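PDB 3IAL: prolyl-tRNA synthetase from Giardia lamblia ATCC 50803, which probably joins L-proline to tRNA(Pro) at the expense of ATP, through a prolyl-adenylate intermediate. Local coordinates for residues 361-366 and 419-424. Sequence-based numbering, arbitrary orientation.
Sequences GVPLRI and DELDAY
The carbonyl O of Gly361 lies 4.1 Å from Tyr424 OH, a loose approach with no hydrogen bond. The hydroxyl is instead hydrogen-bonded to the backbone O of Leu293, and Gly361 shares a backbone hydrogen bond with the same residue. Gly361 has positive phi and closes helix 350-359 with a Schellman motif. Two residues on, Pro363 turns its ring toward helix 416-438. Pro363 CB touches two side chains one turn apart on that helix, 3.5 Å from Tyr424 CE2 and 3.6 Å from Leu421 CD2. The proline ring comes at the tyrosine obliquely, and Pro363 CG is 3.9 Å from Tyr424 CE2. Tyr424 reaches this place because its CG stands anti to the backbone N (chi1 169°), which carries the ring out from the helix to the proline. Leu421 O lies at the edge of the ring, in its plane.

The contact packs the start of strand 364-369, in the anticodon-binding domain, against helix 416-438. Strand 364-369 is the middle strand of that domain's five-stranded mixed sheet, with 302-307 parallel on one side and 377-382 antiparallel on the other.

Leu364 begins this strand. It meets the helix through CD1, which is 3.6 Å from Leu421 CD2 and 3.7 Å from Leu421 CG. CD2 of Leu421 therefore touches both Pro363 and Leu364. Leu364 CD1 also rests against the aliphatic base of Glu420, 4.0 Å from Glu420 CB. The Glu420 carboxylate forms a salt bridge with Arg391 through OE1.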
ATOM      1  N   GLY B 361       7.688  -1.634 -22.739  1.00 31.68           N
ATOM      2  CA  GLY B 361       7.752  -3.057 -22.449  1.00 30.16           C
ATOM      3  C   GLY B 361       6.438  -3.797 -22.334  1.00 31.23           C
ATOM      4  O   GLY B 361       6.361  -4.810 -21.630  1.00 32.20           O
ATOM      5  N   VAL B 362       5.409  -3.328 -23.038  1.00 30.87           N
ATOM      6  CA  VAL B 362       4.107  -4.010 -23.019  1.00 30.50           C
ATOM      7  C   VAL B 362       4.276  -5.433 -23.573  1.00 28.85           C
ATOM      8  O   VAL B 362       4.744  -5.593 -24.683  1.00 29.53           O
ATOM      9  CB  VAL B 362       3.038  -3.246 -23.836  1.00 31.81           C
ATOM     10  CG1 VAL B 362       1.691  -4.013 -23.834  1.00 28.59           C
ATOM     11  CG2 VAL B 362       2.862  -1.843 -23.284  1.00 27.54           C
ATOM     12  N   PRO B 363       3.924  -6.468 -22.784  1.00 31.59           N
ATOM     13  CA  PRO B 363       4.160  -7.862 -23.191  1.00 30.78           C
ATOM     14  C   PRO B 363       3.628  -8.233 -24.573  1.00 32.27           C
ATOM     15  O   PRO B 363       4.355  -8.834 -25.365  1.00 32.27           O
ATOM     16  CB  PRO B 363       3.432  -8.662 -22.111  1.00 30.94           C
ATOM     17  CG  PRO B 363       3.518  -7.782 -20.897  1.00 31.54           C
ATOM     18  CD  PRO B 363       3.384  -6.390 -21.407  1.00 29.83           C
ATOM     19  N   LEU B 364       2.383  -7.866 -24.862  1.00 32.86           N
ATOM     20  CA  LEU B 364       1.734  -8.275 -26.103  1.00 33.17           C
ATOM     21  C   LEU B 364       1.029  -7.107 -26.779  1.00 32.56           C
ATOM     22  O   LEU B 364       0.373  -6.299 -26.119  1.00 32.54           O
ATOM     23  CB  LEU B 364       0.706  -9.374 -25.818  1.00 33.14           C
ATOM     24  CG  LEU B 364       1.213 -10.742 -25.368  1.00 34.70           C
ATOM     25  CD1 LEU B 364       0.056 -11.601 -24.852  1.00 36.94           C
ATOM     26  CD2 LEU B 364       1.937 -11.445 -26.496  1.00 38.21           C
ATOM     27  N   ARG B 365       1.163  -7.014 -28.095  1.00 33.38           N
ATOM     28  CA  ARG B 365       0.230  -6.204 -28.876  1.00 34.60           C
ATOM     29  C   ARG B 365      -0.554  -7.079 -29.834  1.00 34.38           C
ATOM     30  O   ARG B 365      -0.032  -8.049 -30.396  1.00 36.35           O
ATOM     31  CB  ARG B 365       0.917  -5.065 -29.634  1.00 36.19           C
ATOM     32  CG  ARG B 365       1.727  -5.488 -30.830  1.00 38.73           C
ATOM     33  CD  ARG B 365       2.080  -4.312 -31.712  1.00 37.75           C
ATOM     34  NE  ARG B 365       2.974  -4.747 -32.777  1.00 38.21           N
ATOM     35  CZ  ARG B 365       4.281  -4.951 -32.626  1.00 38.14           C
ATOM     36  NH1 ARG B 365       4.869  -4.741 -31.449  1.00 38.57           N
ATOM     37  NH2 ARG B 365       5.005  -5.360 -33.660  1.00 39.68           N
ATOM     38  N   ILE B 366      -1.820  -6.725 -30.000  1.00 33.31           N
ATOM     39  CA  ILE B 366      -2.679  -7.348 -30.964  1.00 31.65           C
ATOM     40  C   ILE B 366      -3.007  -6.279 -32.007  1.00 32.56           C
ATOM     41  O   ILE B 366      -3.384  -5.165 -31.651  1.00 32.21           O
ATOM     42  CB  ILE B 366      -3.982  -7.861 -30.313  1.00 31.02           C
ATOM     43  CG1 ILE B 366      -3.678  -8.822 -29.160  1.00 30.57           C
ATOM     44  CG2 ILE B 366      -4.870  -8.553 -31.355  1.00 31.27           C
ATOM     45  CD1 ILE B 366      -4.916  -9.287 -28.407  1.00 32.15           C
ATOM     46  N   ASP B 419      -2.076 -18.132 -22.648  1.00 33.80           N
ATOM     47  CA  ASP B 419      -1.000 -19.050 -23.076  1.00 34.56           C
ATOM     48  C   ASP B 419       0.217 -18.289 -23.608  1.00 33.53           C
ATOM     49  O   ASP B 419       1.357 -18.654 -23.318  1.00 33.40           O
ATOM     50  CB  ASP B 419      -1.469 -20.025 -24.160  1.00 35.83           C
ATOM     51  CG  ASP B 419      -2.528 -20.999 -23.673  1.00 35.46           C
ATOM     52  OD1 ASP B 419      -2.443 -21.478 -22.529  1.00 41.04           O
ATOM     53  OD2 ASP B 419      -3.450 -21.296 -24.454  1.00 36.78           O
ATOM     54  N   GLU B 420      -0.035 -17.237 -24.383  1.00 33.13           N
ATOM     55  CA  GLU B 420       1.038 -16.416 -24.946  1.00 32.49           C
ATOM     56  C   GLU B 420       1.798 -15.653 -23.868  1.00 32.00           C
ATOM     57  O   GLU B 420       3.023 -15.519 -23.952  1.00 29.60           O
ATOM     58  CB  GLU B 420       0.489 -15.443 -26.001  1.00 33.42           C
ATOM     59  CG  GLU B 420       0.088 -16.106 -27.310  1.00 32.15           C
ATOM     60  CD  GLU B 420       1.272 -16.670 -28.075  1.00 35.46           C
ATOM     61  OE1 GLU B 420       2.291 -15.967 -28.229  1.00 33.11           O
ATOM     62  OE2 GLU B 420       1.178 -17.824 -28.542  1.00 41.58           O
ATOM     63  N   LEU B 421       1.080 -15.153 -22.860  1.00 31.04           N
ATOM     64  CA  LEU B 421       1.734 -14.492 -21.731  1.00 30.35           C
ATOM     65  C   LEU B 421       2.599 -15.477 -20.942  1.00 30.28           C
ATOM     66  O   LEU B 421       3.730 -15.153 -20.584  1.00 30.24           O
ATOM     67  CB  LEU B 421       0.720 -13.825 -20.801  1.00 30.92           C
ATOM     68  CG  LEU B 421       0.113 -12.510 -21.290  1.00 32.60           C
ATOM     69  CD1 LEU B 421      -1.028 -12.090 -20.368  1.00 34.75           C
ATOM     70  CD2 LEU B 421       1.175 -11.424 -21.402  1.00 31.20           C
ATOM     71  N   ASP B 422       2.061 -16.670 -20.683  1.00 28.36           N
ATOM     72  CA  ASP B 422       2.798 -17.731 -19.998  1.00 29.29           C
ATOM     73  C   ASP B 422       4.031 -18.192 -20.764  1.00 28.41           C
ATOM     74  O   ASP B 422       5.080 -18.450 -20.160  1.00 29.30           O
ATOM     75  CB  ASP B 422       1.893 -18.947 -19.742  1.00 30.71           C
ATOM     76  CG  ASP B 422       0.814 -18.672 -18.713  1.00 31.16           C
ATOM     77  OD1 ASP B 422       0.954 -17.701 -17.939  1.00 38.80           O
ATOM     78  OD2 ASP B 422      -0.178 -19.426 -18.684  1.00 35.45           O
ATOM     79  N   ALA B 423       3.908 -18.311 -22.084  1.00 28.05           N
ATOM     80  CA  ALA B 423       5.050 -18.702 -22.916  1.00 28.43           C
ATOM     81  C   ALA B 423       6.095 -17.588 -22.920  1.00 28.32           C
ATOM     82  O   ALA B 423       7.303 -17.849 -22.913  1.00 28.72           O
ATOM     83  CB  ALA B 423       4.600 -19.047 -24.330  1.00 26.15           C
ATOM     84  N   TYR B 424       5.612 -16.349 -22.907  1.00 27.72           N
ATOM     85  CA  TYR B 424       6.460 -15.151 -22.799  1.00 28.89           C
ATOM     86  C   TYR B 424       7.288 -15.147 -21.507  1.00 28.76           C
ATOM     87  O   TYR B 424       8.506 -14.970 -21.548  1.00 29.04           O
ATOM     88  CB  TYR B 424       5.555 -13.921 -22.906  1.00 29.18           C
ATOM     89  CG  TYR B 424       6.137 -12.567 -22.578  1.00 30.35           C
ATOM     90  CD1 TYR B 424       7.025 -11.928 -23.440  1.00 31.40           C
ATOM     91  CD2 TYR B 424       5.718 -11.878 -21.449  1.00 29.11           C
ATOM     92  CE1 TYR B 424       7.509 -10.653 -23.149  1.00 33.23           C
ATOM     93  CE2 TYR B 424       6.189 -10.624 -21.154  1.00 27.77           C
ATOM     94  CZ  TYR B 424       7.085 -10.010 -21.996  1.00 29.99           C
ATOM     95  OH  TYR B 424       7.546  -8.748 -21.672  1.00 28.30           O
TER